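Local atomic coordinates of putative hemin transport system, substrate-binding protein (Burkholderia cenocepacia J2315, PDB entry 5GIZ), a protein that binds heme in the periplasm and probably delivers it to an inner-membrane import system, as the substrate-binding component of a bacterial hemin uptake pathway. Residues Q84-G87 with T91-T94; V8-I11 with L15-T18; F95-R98 with E102-R105. One frame throughout, in Å; residues are numbered along the deposited sequence.

Contact 1: Q84-G87 with T91-T94; sequences QVKG and TVTT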
loop_
_atom_site.group_PDB
_atom_site.type_symbol
_atom_site.label_atom_id
_atom_site.label_comp_id
_atom_site.label_asym_id
_atom_site.label_seq_id
_atom_site.Cartn_x
_atom_site.Cartn_y
_atom_site.Cartn_z
ATOM N N GLN A 84 22.118 1.543 -13.193
ATOM C CA GLN A 84 22.203 2.010 -14.573
ATOM C C GLN A 84 21.581 3.415 -14.727
ATOM O O GLN A 84 22.107 4.258 -15.465
ATOM C CB GLN A 84 21.540 1.020 -15.543
ATOM C CG GLN A 84 21.779 1.356 -17.004
ATOM C CD GLN A 84 21.179 0.345 -17.985
ATOM O OE1 GLN A 84 20.843 -0.787 -17.616
ATOM N NE2 GLN A 84 21.030 0.766 -19.239
ATOM N N VAL A 85 20.481 3.672 -14.017
ATOM C CA VAL A 85 19.828 4.994 -14.107
ATOM C C VAL A 85 20.673 6.103 -13.482
ATOM O O VAL A 85 20.874 7.199 -14.073
ATOM C CB VAL A 85 18.415 4.955 -13.465
ATOM C CG1 VAL A 85 17.786 6.362 -13.342
ATOM C CG2 VAL A 85 17.499 4.012 -14.245
ATOM N N LYS A 86 21.241 5.814 -12.313
ATOM C CA LYS A 86 22.118 6.752 -11.666
ATOM C C LYS A 86 23.356 6.979 -12.529
ATOM O O LYS A 86 23.820 8.105 -12.664
ATOM C CB LYS A 86 22.537 6.204 -10.300
ATOM C CG LYS A 86 21.435 6.299 -9.232
ATOM C CD LYS A 86 21.956 5.763 -7.912
ATOM C CE LYS A 86 20.878 5.651 -6.862
ATOM N NZ LYS A 86 21.309 4.787 -5.721
ATOM N N GLY A 87 23.865 5.913 -13.144
ATOM C CA GLY A 87 25.045 6.009 -13.991
ATOM C C GLY A 87 24.875 6.832 -15.248
ATOM O O GLY A 87 25.873 7.255 -15.863
ATOM N N THR A 91 19.271 11.844 -11.228
ATOM C CA THR A 91 19.105 11.879 -9.788
ATOM C C THR A 91 18.002 10.907 -9.384
ATOM O O THR A 91 16.889 10.945 -9.906
ATOM C CB THR A 91 18.740 13.300 -9.284
ATOM O OG1 THR A 91 19.837 14.183 -9.633
ATOM C CG2 THR A 91 18.484 13.341 -7.734
ATOM N N VAL A 92 18.299 10.056 -8.416
ATOM C CA VAL A 92 17.345 9.110 -7.925
ATOM C C VAL A 92 17.273 9.356 -6.417
ATOM O O VAL A 92 18.311 9.251 -5.694
ATOM C CB VAL A 92 17.758 7.659 -8.189
ATOM C CG1 VAL A 92 16.795 6.705 -7.525
ATOM C CG2 VAL A 92 17.901 7.354 -9.672
ATOM N N THR A 93 16.112 9.745 -5.924
ATOM C CA THR A 93 15.901 10.001 -4.506
ATOM C C THR A 93 15.012 8.895 -3.999
ATOM O O THR A 93 13.894 8.684 -4.468
ATOM C CB THR A 93 15.316 11.396 -4.327
ATOM O OG1 THR A 93 16.256 12.350 -4.902
ATOM C CG2 THR A 93 15.021 11.718 -2.878
ATOM N N THR A 94 15.505 8.198 -2.975
ATOM C CA THR A 94 14.884 7.013 -2.468
ATOM C C THR A 94 14.217 7.281 -1.133
ATOM O O THR A 94 14.758 8.016 -0.298
ATOM C CB THR A 94 15.921 5.879 -2.399
ATOM O OG1 THR A 94 16.448 5.674 -3.711
ATOM C CG2 THR A 94 15.319 4.616 -2.001
#
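Val92 of strand 91-94 meets Val85 and Lys86 of helix 79-87 in a small apolar contact. The backbones come nearest one residue earlier on the strand, where the CA atoms of Thr91 and Lys86 lie 6.2 Å apart. Thr91 itself turns its side chain away from the helix and touches Leu69 of the adjacent strand instead. Val92 turns toward the helix and supplies most of the strand's share. Its CG2, anti to its own carbonyl carbon, lies 3.8 Å from CG1 of Val85 and 3.7 Å from CG of Lys86, so one methyl group serves both helix residues. Lys86 also reaches farther along: its chain runs extended beyond CG, and its CE comes within 3.9 Å of CB of Val92. The aliphatic stem thus lies across the valine at about a right angle. Thr93 faces away again and, like Thr91, rests on Leu69, while its backbone is hydrogen-bonded to Val70 and Ala72 of strand 69-72. The helix and the two parallel strands form a beta-alpha-beta crossover, and this contact seats its helix on its second strand. No hydrogen bond joins the two segments, so the contact depends on dispersion and the exclusion of water. Val85 is the buried member of the pair, and the methylenes of Lys86, which cover more of Val92, extend the apolar surface to the exposed margin.

Contact 2: V8-I11 with L15-T18; sequences VIVI and LAET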
loop_
_atom_site.group_PDB
_atom_site.type_symbol
_atom_site.label_atom_id
_atom_site.label_comp_id
_atom_site.label_asym_id
_atom_site.label_seq_id
_atom_site.Cartn_x
_atom_site.Cartn_y
_atom_site.Cartn_z
ATOM N N VAL A 8 9.764 14.109 -14.267
ATOM C CA VAL A 8 9.860 13.234 -13.132
ATOM C C VAL A 8 9.284 11.855 -13.417
ATOM O O VAL A 8 8.192 11.738 -13.969
ATOM C CB VAL A 8 9.169 13.894 -11.918
ATOM C CG1 VAL A 8 9.264 12.997 -10.699
ATOM C CG2 VAL A 8 9.731 15.268 -11.642
ATOM N N ILE A 9 9.975 10.807 -12.991
ATOM C CA ILE A 9 9.463 9.452 -12.951
ATOM C C ILE A 9 9.298 9.018 -11.498
ATOM O O ILE A 9 10.137 9.323 -10.656
ATOM C CB ILE A 9 10.354 8.501 -13.763
ATOM C CG1 ILE A 9 10.248 8.883 -15.253
ATOM C CG2 ILE A 9 10.022 7.024 -13.471
ATOM C CD1 ILE A 9 11.181 8.110 -16.150
ATOM N N VAL A 10 8.211 8.302 -11.213
ATOM C CA VAL A 10 7.928 7.911 -9.837
ATOM C C VAL A 10 7.758 6.394 -9.801
ATOM O O VAL A 10 7.044 5.830 -10.626
ATOM C CB VAL A 10 6.679 8.642 -9.301
ATOM C CG1 VAL A 10 6.433 8.279 -7.836
ATOM C CG2 VAL A 10 6.814 10.142 -9.486
ATOM N N ILE A 11 8.405 5.771 -8.843
ATOM C CA ILE A 11 8.366 4.329 -8.631
ATOM C C ILE A 11 7.745 4.087 -7.291
ATOM O O ILE A 11 8.356 4.421 -6.296
ATOM C CB ILE A 11 9.752 3.651 -8.728
ATOM C CG1 ILE A 11 10.551 4.073 -9.979
ATOM C CG2 ILE A 11 9.523 2.153 -8.601
ATOM C CD1 ILE A 11 9.882 3.850 -11.275
ATOM N N LEU A 15 4.012 6.833 -3.723
ATOM C CA LEU A 15 4.775 7.986 -4.111
ATOM C C LEU A 15 4.111 8.743 -5.221
ATOM O O LEU A 15 4.083 9.987 -5.247
ATOM C CB LEU A 15 6.240 7.611 -4.472
ATOM C CG LEU A 15 7.130 7.207 -3.331
ATOM C CD1 LEU A 15 8.540 7.062 -3.905
ATOM C CD2 LEU A 15 7.156 8.218 -2.205
ATOM N N ALA A 16 3.535 8.018 -6.202
ATOM C CA ALA A 16 2.832 8.681 -7.252
ATOM C C ALA A 16 1.591 9.393 -6.709
ATOM O O ALA A 16 1.298 10.520 -7.094
ATOM C CB ALA A 16 2.446 7.715 -8.366
ATOM N N GLU A 17 0.861 8.729 -5.818
ATOM C CA GLU A 17 -0.266 9.377 -5.175
ATOM C C GLU A 17 0.162 10.647 -4.472
ATOM O O GLU A 17 -0.559 11.663 -4.535
ATOM C CB GLU A 17 -0.935 8.450 -4.175
ATOM C CG GLU A 17 -1.700 7.284 -4.808
ATOM C CD GLU A 17 -2.634 6.604 -3.851
ATOM O OE1 GLU A 17 -3.297 7.287 -3.042
ATOM O OE2 GLU A 17 -2.740 5.360 -3.858
ATOM N N THR A 18 1.288 10.578 -3.766
ATOM C CA THR A 18 1.764 11.752 -3.059
ATOM C C THR A 18 2.066 12.889 -4.020
ATOM O O THR A 18 1.597 14.017 -3.848
ATOM C CB THR A 18 2.997 11.361 -2.257
ATOM O OG1 THR A 18 2.689 10.329 -1.296
ATOM C CG2 THR A 18 3.597 12.554 -1.494
#
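Val10 and Ala16 mark the closest approach of strand 6-11 to helix 13-23, with their CA atoms 5.8 Å apart. A single residue separates the end of the strand from the start of the helix, so the first part of the helix lies directly against the end of the strand from which it came. No hydrogen bond links the two segments. Val10 points at the helix, and its CG1, anti to the backbone N (chi1 -177°), enters between two consecutive helix residues: it is 3.3 Å from N of Ala16 and 3.4 Å from CB of Leu15. Val10 was modelled in two conformations, so this tight fit describes one of them and says little about strain. The same methyl lies 4.1 Å from CB of Ala16. Farther along, CD1 of Leu15 reaches O of Ile11 at 3.6 Å, although the side chain of Ile11 points away from the helix. That side chain packs on Gln54, a residue seen to bind heme, and on Val70. All four touching residues are buried. Strand 6-11 lies inside the parallel sheet between strands 30-35 and 69-72, and together with helix 13-23 and strand 30-35 it builds a beta-alpha-beta unit. Leu15 also packs against Lys107 and Val111 of helix 101-114, while Ala16 meets Cys39 in a loop.

Contact 3: F95-R98 with E102-R105; sequences FDER and ESVR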
loop_
_atom_site.group_PDB
_atom_site.type_symbol
_atom_site.label_atom_id
_atom_site.label_comp_id
_atom_site.label_asym_id
_atom_site.label_seq_id
_atom_site.Cartn_x
_atom_site.Cartn_y
_atom_site.Cartn_z
ATOM N N PHE A 95 13.046 6.696 -0.928
ATOM C CA PHE A 95 12.243 6.908 0.276
ATOM C C PHE A 95 12.253 5.650 1.128
ATOM O O PHE A 95 12.451 4.549 0.631
ATOM C CB PHE A 95 10.812 7.348 -0.160
ATOM C CG PHE A 95 10.810 8.707 -0.779
ATOM C CD1 PHE A 95 11.160 8.885 -2.107
ATOM C CD2 PHE A 95 10.517 9.838 -0.035
ATOM C CE1 PHE A 95 11.260 10.146 -2.700
ATOM C CE2 PHE A 95 10.626 11.099 -0.611
ATOM C CZ PHE A 95 10.970 11.265 -1.952
ATOM N N ASP A 96 11.994 5.797 2.419
ATOM C CA ASP A 96 11.895 4.612 3.273
ATOM C C ASP A 96 10.435 4.216 3.391
ATOM O O ASP A 96 9.547 4.963 3.003
ATOM C CB ASP A 96 12.472 4.844 4.667
ATOM C CG ASP A 96 13.936 5.171 4.647
ATOM O OD1 ASP A 96 14.761 4.358 4.138
ATOM O OD2 ASP A 96 14.254 6.260 5.164
ATOM N N GLU A 97 10.229 3.008 3.878
ATOM C CA GLU A 97 8.921 2.455 4.138
ATOM C C GLU A 97 8.983 1.760 5.501
ATOM O O GLU A 97 9.721 0.766 5.669
ATOM C CB GLU A 97 8.514 1.443 3.085
ATOM C CG GLU A 97 7.163 0.865 3.434
ATOM C CD GLU A 97 6.082 1.937 3.472
ATOM O OE1 GLU A 97 5.641 2.301 2.350
ATOM O OE2 GLU A 97 5.649 2.378 4.565
ATOM N N ARG A 98 8.250 2.309 6.459
ATOM C CA ARG A 98 8.174 1.710 7.773
ATOM C C ARG A 98 6.765 1.264 8.184
ATOM O O ARG A 98 6.519 0.816 9.317
ATOM C CB ARG A 98 8.702 2.702 8.751
ATOM C CG ARG A 98 10.005 3.324 8.225
ATOM C CD ARG A 98 10.863 3.684 9.342
ATOM N NE ARG A 98 12.147 4.265 8.918
ATOM C CZ ARG A 98 13.333 3.715 9.100
ATOM N NH1 ARG A 98 13.481 2.547 9.706
ATOM N NH2 ARG A 98 14.399 4.386 8.714
ATOM N N GLU A 102 3.894 7.904 10.479
ATOM C CA GLU A 102 5.012 8.843 10.323
ATOM C C GLU A 102 5.734 8.659 9.007
ATOM O O GLU A 102 6.228 9.638 8.406
ATOM C CB GLU A 102 6.005 8.712 11.468
ATOM C CG GLU A 102 6.987 9.872 11.492
ATOM C CD GLU A 102 6.208 11.138 11.807
ATOM O OE1 GLU A 102 5.679 11.252 12.931
ATOM O OE2 GLU A 102 6.067 11.927 10.871
ATOM N N SER A 103 5.863 7.419 8.562
ATOM C CA SER A 103 6.519 7.118 7.315
ATOM C C SER A 103 5.742 7.776 6.121
ATOM O O SER A 103 6.362 8.240 5.168
ATOM C CB SER A 103 6.577 5.580 7.176
ATOM O OG SER A 103 7.215 5.248 5.978
ATOM N N VAL A 104 4.416 7.885 6.213
ATOM C CA VAL A 104 3.645 8.504 5.152
ATOM C C VAL A 104 3.914 10.002 5.198
ATOM O O VAL A 104 4.069 10.644 4.161
ATOM C CB VAL A 104 2.132 8.297 5.304
ATOM C CG1 VAL A 104 1.345 9.013 4.224
ATOM C CG2 VAL A 104 1.824 6.824 5.392
ATOM N N ARG A 105 3.916 10.554 6.423
ATOM C CA ARG A 105 4.195 11.988 6.574
ATOM C C ARG A 105 5.565 12.345 5.989
ATOM O O ARG A 105 5.727 13.420 5.351
ATOM C CB ARG A 105 4.128 12.388 8.038
ATOM C CG ARG A 105 2.735 12.148 8.579
ATOM C CD ARG A 105 2.674 12.413 10.029
ATOM N NE ARG A 105 2.507 13.830 10.257
ATOM C CZ ARG A 105 3.316 14.622 10.949
ATOM N NH1 ARG A 105 4.511 14.188 11.437
ATOM N NH2 ARG A 105 2.927 15.910 11.134
HETATM O O HOH W 1 8.807 7.514 4.520
HETATM O O HOH W 2 4.714 4.741 4.886
#
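Ser103 and Arg98 make the one direct hydrogen bond of this contact, from N of Arg98 to OG of Ser103 (3.2 Å, N-H...O angle 163°). Ser103 has by far the most surface buried here. Its hydroxyl stands anti to its backbone N (chi1 -180°), which carries it off helix 101-114 toward the incoming loop. Besides the amide of Arg98, OG of Ser103 accepts a bond from water 2 at 2.8 Å and donates to water 1 at 3.1 Å, so three polar bonds hold it and its proton has a defined direction. Water 1 gives its own protons to O of Asp96 and, at 2.6 Å, to O of Ser103, tying the loop backbone to the helix backbone. Arg98 adds an apolar touch, its CB lying 3.9 Å from CB of Ser103, before the rest of its chain heads away. Glu97 begins by pointing away from the helix, but its chain bends at chi2 (61°) and brings OE2 to within 3.6 Å of OG of Ser103. Water 2 bridges the two, donating to OE2 of Glu97 at 2.6 Å as well. The carboxylate has further partners elsewhere: OE1 forms a salt bridge with Lys107, one turn on along the helix, and OE2 also accepts from N of His99. These bonds join the loop that leaves strand 91-94 to the first turns of helix 101-114, with the Glu97 side chain about 7 Å from that of Ala171, a residue seen to bind heme. The start of the loop is joined to the sheet through backbone bonding of Phe95 with Ala72; Val104 packs on Phe128 of helix 118-141, and Arg105 pairs with Asp129 there.

Along the chain the order is contact 2, contact 1, contact 3. Contacts 1 and 2, with centres about 14 Å apart, each seat a helix on the same parallel sheet, contact 2 at inner strand 6-11 and contact 1 at outermost strand 91-94. Contact 3 adjoins contact 1 in sequence, since the loop 95-98 continues strand 91-94, yet their centres lie about 20 Å apart. It meets contact 2 directly, with CD1 of Leu15 3.7 Å from CD1 of Phe95. The chain thus passes from the sheet of the N-terminal lobe toward helix 101-114. Contact 2 lies closest to residues that bind heme, whereas contact 1 lies at the outer edge.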